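Local coordinates for protein TSC1 N-terminal domain (Chaetomium thermophilum, PDB 7A0M) that probably serves, as the N-terminal part of TSC1, to bring the TSC complex to lysosomal phosphoinositides and so to restrain mTORC1 signalling, at residues 234-239 with 243-248; 194-197 with 201-204. One frame throughout, in Å; residues are numbered along the deposited sequence.

Interaction 1: 234-239 with 243-248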
ATOM      1  N   GLN B 234      12.871 -12.465  24.584  1.00 51.65           N
ATOM      2  CA  GLN B 234      12.893 -13.857  25.020  1.00 51.21           C
ATOM      3  C   GLN B 234      11.496 -14.349  25.380  1.00 53.79           C
ATOM      4  O   GLN B 234      11.140 -15.494  25.079  1.00 56.60           O
ATOM      5  CB  GLN B 234      13.851 -14.014  26.200  1.00 53.37           C
ATOM      6  CG  GLN B 234      14.138 -15.446  26.597  1.00 56.88           C
ATOM      7  CD  GLN B 234      15.508 -15.606  27.221  1.00 78.87           C
ATOM      8  OE1 GLN B 234      15.904 -16.709  27.602  1.00 87.76           O
ATOM      9  NE2 GLN B 234      16.258 -14.510  27.297  1.00 84.11           N
ATOM     10  N   SER B 235      10.697 -13.503  26.034  1.00 51.48           N
ATOM     11  CA  SER B 235       9.305 -13.856  26.298  1.00 52.49           C
ATOM     12  C   SER B 235       8.528 -14.035  24.999  1.00 50.45           C
ATOM     13  O   SER B 235       7.714 -14.957  24.874  1.00 62.96           O
ATOM     14  CB  SER B 235       8.649 -12.789  27.173  1.00 40.25           C
ATOM     15  OG  SER B 235       7.275 -13.071  27.379  1.00 48.20           O
ATOM     16  N   LEU B 236       8.767 -13.157  24.022  1.00 42.60           N
ATOM     17  CA  LEU B 236       8.071 -13.253  22.742  1.00 52.28           C
ATOM     18  C   LEU B 236       8.428 -14.534  21.996  1.00 54.21           C
ATOM     19  O   LEU B 236       7.629 -15.023  21.189  1.00 46.19           O
ATOM     20  CB  LEU B 236       8.396 -12.029  21.887  1.00 53.16           C
ATOM     21  CG  LEU B 236       7.758 -10.711  22.330  1.00 50.45           C
ATOM     22  CD1 LEU B 236       8.516  -9.528  21.755  1.00 43.66           C
ATOM     23  CD2 LEU B 236       6.298 -10.659  21.911  1.00 60.23           C
ATOM     24  N   GLN B 237       9.614 -15.090  22.246  1.00 57.96           N
ATOM     25  CA  GLN B 237      10.050 -16.297  21.554  1.00 55.62           C
ATOM     26  C   GLN B 237       9.655 -17.580  22.272  1.00 56.79           C
ATOM     27  O   GLN B 237       9.514 -18.621  21.620  1.00 56.46           O
ATOM     28  CB  GLN B 237      11.571 -16.293  21.371  1.00 59.09           C
ATOM     29  CG  GLN B 237      12.099 -15.270  20.385  1.00 63.45           C
ATOM     30  CD  GLN B 237      13.605 -15.360  20.232  1.00 71.24           C
ATOM     31  OE1 GLN B 237      14.319 -14.370  20.381  1.00 74.96           O
ATOM     32  NE2 GLN B 237      14.096 -16.556  19.929  1.00 68.56           N
ATOM     33  N   LYS B 238       9.477 -17.539  23.590  1.00 48.43           N
ATOM     34  CA  LYS B 238       9.347 -18.765  24.371  1.00 54.76           C
ATOM     35  C   LYS B 238       8.029 -18.896  25.112  1.00 64.90           C
ATOM     36  O   LYS B 238       7.479 -19.998  25.175  1.00 66.53           O
ATOM     37  CB  LYS B 238      10.497 -18.867  25.384  1.00 57.77           C
ATOM     38  CG  LYS B 238      11.881 -18.911  24.761  1.00 53.91           C
ATOM     39  CD  LYS B 238      12.957 -18.860  25.831  1.00 55.71           C
ATOM     40  CE  LYS B 238      14.348 -18.864  25.221  1.00 61.44           C
ATOM     41  NZ  LYS B 238      15.395 -19.114  26.250  1.00 69.37           N
ATOM     42  N   ASP B 239       7.508 -17.814  25.691  1.00 67.47           N
ATOM     43  CA  ASP B 239       6.276 -17.912  26.462  1.00 66.65           C
ATOM     44  C   ASP B 239       5.129 -18.399  25.583  1.00 58.03           C
ATOM     45  O   ASP B 239       5.068 -18.117  24.383  1.00 47.30           O
ATOM     46  CB  ASP B 239       5.926 -16.566  27.095  1.00 59.29           C
ATOM     47  CG  ASP B 239       6.811 -16.235  28.281  1.00 65.56           C
ATOM     48  OD1 ASP B 239       7.364 -17.175  28.890  1.00 68.64           O
ATOM     49  OD2 ASP B 239       6.946 -15.039  28.613  1.00 60.46           O
ATOM     50  N   PHE B 243      -1.849 -14.098  26.390  1.00 61.29           N
ATOM     51  CA  PHE B 243      -1.916 -12.835  27.118  1.00 60.07           C
ATOM     52  C   PHE B 243      -0.525 -12.285  27.408  1.00 56.84           C
ATOM     53  O   PHE B 243      -0.278 -11.085  27.240  1.00 50.79           O
ATOM     54  CB  PHE B 243      -2.703 -13.030  28.414  1.00 67.27           C
ATOM     55  CG  PHE B 243      -2.959 -11.758  29.169  1.00 73.62           C
ATOM     56  CD1 PHE B 243      -3.996 -10.917  28.805  1.00 72.87           C
ATOM     57  CD2 PHE B 243      -2.173 -11.414  30.257  1.00 74.29           C
ATOM     58  CE1 PHE B 243      -4.236  -9.747  29.502  1.00 69.51           C
ATOM     59  CE2 PHE B 243      -2.410 -10.248  30.958  1.00 73.59           C
ATOM     60  CZ  PHE B 243      -3.442  -9.412  30.580  1.00 68.39           C
ATOM     61  N   THR B 244       0.396 -13.145  27.851  1.00 60.88           N
ATOM     62  CA  THR B 244       1.741 -12.690  28.190  1.00 53.03           C
ATOM     63  C   THR B 244       2.469 -12.165  26.958  1.00 57.25           C
ATOM     64  O   THR B 244       3.061 -11.079  26.986  1.00 55.38           O
ATOM     65  CB  THR B 244       2.533 -13.826  28.835  1.00 50.01           C
ATOM     66  OG1 THR B 244       1.788 -14.367  29.933  1.00 44.04           O
ATOM     67  CG2 THR B 244       3.875 -13.318  29.342  1.00 46.71           C
ATOM     68  N   VAL B 245       2.446 -12.935  25.867  1.00 58.59           N
ATOM     69  CA  VAL B 245       3.153 -12.538  24.651  1.00 50.07           C
ATOM     70  C   VAL B 245       2.578 -11.240  24.094  1.00 50.82           C
ATOM     71  O   VAL B 245       3.313 -10.388  23.579  1.00 52.82           O
ATOM     72  CB  VAL B 245       3.099 -13.676  23.615  1.00 50.20           C
ATOM     73  CG1 VAL B 245       3.742 -13.244  22.314  1.00 50.22           C
ATOM     74  CG2 VAL B 245       3.781 -14.920  24.163  1.00 46.82           C
ATOM     75  N   ASN B 246       1.258 -11.065  24.195  1.00 50.72           N
ATOM     76  CA  ASN B 246       0.641  -9.836  23.703  1.00 50.69           C
ATOM     77  C   ASN B 246       1.088  -8.627  24.515  1.00 54.33           C
ATOM     78  O   ASN B 246       1.330  -7.552  23.952  1.00 60.16           O
ATOM     79  CB  ASN B 246      -0.882  -9.965  23.728  1.00 54.67           C
ATOM     80  CG  ASN B 246      -1.575  -8.811  23.033  1.00 59.91           C
ATOM     81  OD1 ASN B 246      -1.476  -8.656  21.816  1.00 67.57           O
ATOM     82  ND2 ASN B 246      -2.284  -7.995  23.804  1.00 62.56           N
ATOM     83  N   LEU B 247       1.195  -8.778  25.837  1.00 54.44           N
ATOM     84  CA  LEU B 247       1.740  -7.707  26.666  1.00 57.57           C
ATOM     85  C   LEU B 247       3.169  -7.368  26.258  1.00 54.42           C
ATOM     86  O   LEU B 247       3.518  -6.193  26.089  1.00 51.57           O
ATOM     87  CB  LEU B 247       1.684  -8.101  28.141  1.00 59.79           C
ATOM     88  CG  LEU B 247       0.331  -7.992  28.839  1.00 57.80           C
ATOM     89  CD1 LEU B 247       0.465  -8.357  30.307  1.00 56.44           C
ATOM     90  CD2 LEU B 247      -0.241  -6.592  28.683  1.00 56.03           C
ATOM     91  N   ALA B 248       4.016  -8.391  26.108  1.00 44.97           N
ATOM     92  CA  ALA B 248       5.391  -8.165  25.671  1.00 38.79           C
ATOM     93  C   ALA B 248       5.437  -7.481  24.311  1.00 42.70           C
ATOM     94  O   ALA B 248       6.299  -6.629  24.064  1.00 51.47           O
ATOM     95  CB  ALA B 248       6.153  -9.488  25.630  1.00 44.80           C
TER

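Interaction 2: 194-197 with 201-204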
ATOM      1  N   ALA B 194      14.380  -7.976  37.075  1.00 62.33           N
ATOM      2  CA  ALA B 194      14.329  -9.080  38.030  1.00 62.78           C
ATOM      3  C   ALA B 194      12.927  -9.671  38.123  1.00 61.00           C
ATOM      4  O   ALA B 194      12.766 -10.892  38.230  1.00 68.27           O
ATOM      5  CB  ALA B 194      14.806  -8.610  39.403  1.00 54.21           C
ATOM      6  N   PHE B 195      11.899  -8.821  38.085  1.00 48.45           N
ATOM      7  CA  PHE B 195      10.525  -9.304  38.134  1.00 47.25           C
ATOM      8  C   PHE B 195      10.047  -9.857  36.798  1.00 59.84           C
ATOM      9  O   PHE B 195       9.114 -10.669  36.778  1.00 60.90           O
ATOM     10  CB  PHE B 195       9.589  -8.189  38.605  1.00 51.70           C
ATOM     11  CG  PHE B 195       9.771  -7.816  40.050  1.00 58.57           C
ATOM     12  CD1 PHE B 195      10.717  -6.878  40.429  1.00 60.41           C
ATOM     13  CD2 PHE B 195       8.990  -8.406  41.032  1.00 55.92           C
ATOM     14  CE1 PHE B 195      10.883  -6.540  41.761  1.00 55.45           C
ATOM     15  CE2 PHE B 195       9.149  -8.069  42.363  1.00 53.47           C
ATOM     16  CZ  PHE B 195      10.097  -7.135  42.727  1.00 51.37           C
ATOM     17  N   VAL B 196      10.655  -9.437  35.687  1.00 58.73           N
ATOM     18  CA  VAL B 196      10.319 -10.029  34.396  1.00 55.09           C
ATOM     19  C   VAL B 196      10.823 -11.464  34.319  1.00 58.80           C
ATOM     20  O   VAL B 196      10.187 -12.322  33.691  1.00 59.94           O
ATOM     21  CB  VAL B 196      10.881  -9.163  33.253  1.00 51.14           C
ATOM     22  CG1 VAL B 196      10.582  -9.792  31.900  1.00 59.22           C
ATOM     23  CG2 VAL B 196      10.299  -7.761  33.324  1.00 49.21           C
ATOM     24  N   LEU B 197      11.953 -11.759  34.965  1.00 63.53           N
ATOM     25  CA  LEU B 197      12.507 -13.108  34.930  1.00 65.03           C
ATOM     26  C   LEU B 197      11.671 -14.104  35.721  1.00 64.13           C
ATOM     27  O   LEU B 197      11.803 -15.313  35.503  1.00 71.39           O
ATOM     28  CB  LEU B 197      13.944 -13.104  35.452  1.00 58.99           C
ATOM     29  CG  LEU B 197      14.973 -12.389  34.575  1.00 49.12           C
ATOM     30  CD1 LEU B 197      16.308 -12.278  35.294  1.00 57.22           C
ATOM     31  CD2 LEU B 197      15.133 -13.119  33.252  1.00 58.87           C
ATOM     32  N   HIS B 201       5.462 -13.115  38.013  1.00 56.58           N
ATOM     33  CA  HIS B 201       5.454 -11.660  38.049  1.00 54.48           C
ATOM     34  C   HIS B 201       5.543 -11.028  36.667  1.00 55.18           C
ATOM     35  O   HIS B 201       5.583  -9.796  36.569  1.00 56.80           O
ATOM     36  CB  HIS B 201       6.624 -11.143  38.899  1.00 59.16           C
ATOM     37  CG  HIS B 201       6.510 -11.464  40.356  1.00 62.25           C
ATOM     38  ND1 HIS B 201       5.298 -11.587  41.001  1.00 72.21           N
ATOM     39  CD2 HIS B 201       7.460 -11.688  41.295  1.00 65.40           C
ATOM     40  CE1 HIS B 201       5.506 -11.873  42.274  1.00 71.26           C
ATOM     41  NE2 HIS B 201       6.809 -11.939  42.479  1.00 68.46           N
ATOM     42  N   ARG B 202       5.571 -11.830  35.599  1.00 46.75           N
ATOM     43  CA  ARG B 202       5.843 -11.294  34.268  1.00 53.49           C
ATOM     44  C   ARG B 202       4.693 -10.441  33.742  1.00 60.65           C
ATOM     45  O   ARG B 202       4.926  -9.384  33.145  1.00 60.80           O
ATOM     46  CB  ARG B 202       6.148 -12.439  33.307  1.00 50.27           C
ATOM     47  CG  ARG B 202       6.701 -12.000  31.967  1.00 53.18           C
ATOM     48  CD  ARG B 202       7.333 -13.182  31.264  1.00 47.70           C
ATOM     49  NE  ARG B 202       8.398 -13.759  32.079  1.00 54.41           N
ATOM     50  CZ  ARG B 202       8.744 -15.042  32.062  1.00 58.19           C
ATOM     51  NH1 ARG B 202       8.110 -15.891  31.267  1.00 53.13           N
ATOM     52  NH2 ARG B 202       9.726 -15.474  32.842  1.00 65.28           N
ATOM     53  N   ASN B 203       3.449 -10.887  33.936  1.00 56.09           N
ATOM     54  CA  ASN B 203       2.307 -10.128  33.434  1.00 47.47           C
ATOM     55  C   ASN B 203       2.241  -8.745  34.069  1.00 54.92           C
ATOM     56  O   ASN B 203       2.026  -7.741  33.378  1.00 65.66           O
ATOM     57  CB  ASN B 203       1.011 -10.903  33.676  1.00 53.57           C
ATOM     58  CG  ASN B 203       0.858 -12.092  32.746  1.00 62.39           C
ATOM     59  OD1 ASN B 203       1.518 -12.172  31.709  1.00 53.86           O
ATOM     60  ND2 ASN B 203      -0.018 -13.020  33.110  1.00 73.35           N
ATOM     61  N   SER B 204       2.414  -8.671  35.390  1.00 56.34           N
ATOM     62  CA  SER B 204       2.375  -7.378  36.065  1.00 52.99           C
ATOM     63  C   SER B 204       3.571  -6.515  35.677  1.00 58.69           C
ATOM     64  O   SER B 204       3.431  -5.300  35.490  1.00 60.60           O
ATOM     65  CB  SER B 204       2.327  -7.582  37.579  1.00 47.61           C
ATOM     66  OG  SER B 204       1.093  -8.153  37.982  1.00 54.10           O
TER

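Interaction 1: 234-239 with 243-248
Leu236 and Val245 meet where the end of helix 228-238 passes the start of helix 242-255, the methyl CD2 of Leu236 lying 3.7 Å from CG1 of Val245. The same CD2 also rests against the backbone carbonyl of Val245, while CG of Leu236 sits 3.9 Å from the CB of Ala248, so one leucine fills the space beside a full turn of the facing helix. With CG anti to its carbonyl carbon (chi1 -72°), Leu236 carries its branch across to that turn. The other methyl of Val245, CG2, turns to the chain end of helix 228-238 and lies 3.5 Å from the carbonyl O of Asp239 and 4.0 Å from its CB. A more polar strip flanks this apolar patch: CG2 of Thr244 packs 3.6 Å from OD2 of Asp239 and 3.9 Å from OG of Ser235, the aspartate and threonine side chains crossing at about a right angle. This methyl stands anti to the backbone N and faces Ser235 and Asp239, while OG1 of Thr244 is hydrogen-bonded to Asn203 of helix 199-214. Asp239 is the first residue to leave helical geometry, and its buried OD1 is met by Arg202, Trp306 and the backbone N of Val309; these partners would be expected to stabilise its negative charge. Farther out, Arg276 of helix 267-278 bonds to the carbonyl oxygens of Leu236 and Asp239, while Ile273 and Leu277 back Leu236 and Val245. The segment axes run 8.8 Å apart at 145°, with the backbones nearest at Leu236 and Val245. This is the antiparallel packing of a helical hairpin, two consecutive helices joined by a tight turn within an all-helical fold.

Interaction 2: 194-197 with 201-204
Arg202 and Val196 bind together the two sides of the short turn between two consecutive helices of this all-helical fold, 185-196 and 199-214. The tight part is polar. NE of Arg202 donates to the carbonyl O of Val196 over 2.8 Å in a nearly straight bond (165° at the hydrogen), approaching almost along the C=O axis and with the oxygen close to the guanidinium plane. NH2 reaches the same oxygen at 3.3 Å and the carbonyl O of Leu197 at 3.4 Å, both weak bonds, so the edge of the guanidinium spans two successive backbone carbonyls. A bend at chi3 (-58°) brings that edge round to them, although CB points past the segment. Both terminal nitrogens also have partners farther along the chain, NH1 in Asp239 and NH2 in the carbonyl O of Asp307, while Trp306 and Val309 pack against the side chain. A methionine in place of Arg202 would probably leave the Val196 carbonyl without its strong donor and the buried carboxylate of Asp239 without its charged mate. The beta carbon of Val196 points away from the partner segment, and its side chain packs on Leu228 and Phe206. The partly exposed side of the contact is looser. There Phe195 and His201 meet obliquely, their ring planes at 47° and their centroids 5.6 Å apart. Leu149, Val150 and Met153 of helix 142-153 adjoin the phenylalanine. Nearer the backbone, CB of His201 lies 3.3 Å from the carbonyl O of Phe195. CD2 of His201 comes to the edge of the phenyl ring, near its plane, and stops 3.6 Å from CD2 of Phe195.

Interaction 2 closes before interaction 1 opens, and their centres lie 11 Å apart within the hamartin-family part of the chain. Each joins neighbouring helices across a short connection: 185-196 with 199-214 in interaction 2, and 228-238 with 242-255 in interaction 1. The two inter-helix turns are fastened directly to each other. NH1 of Arg202 forms a salt bridge of 2.8 Å with OD1 of Asp239, and OG1 of Thr244 lies 2.8 Å from OD1 of Asn203, a probable hydrogen bond; Leu247 adds packing against the backbone of Asn203. Successive helix pairs are thus linked along the elongated, all-helical N-terminal part of TSC1.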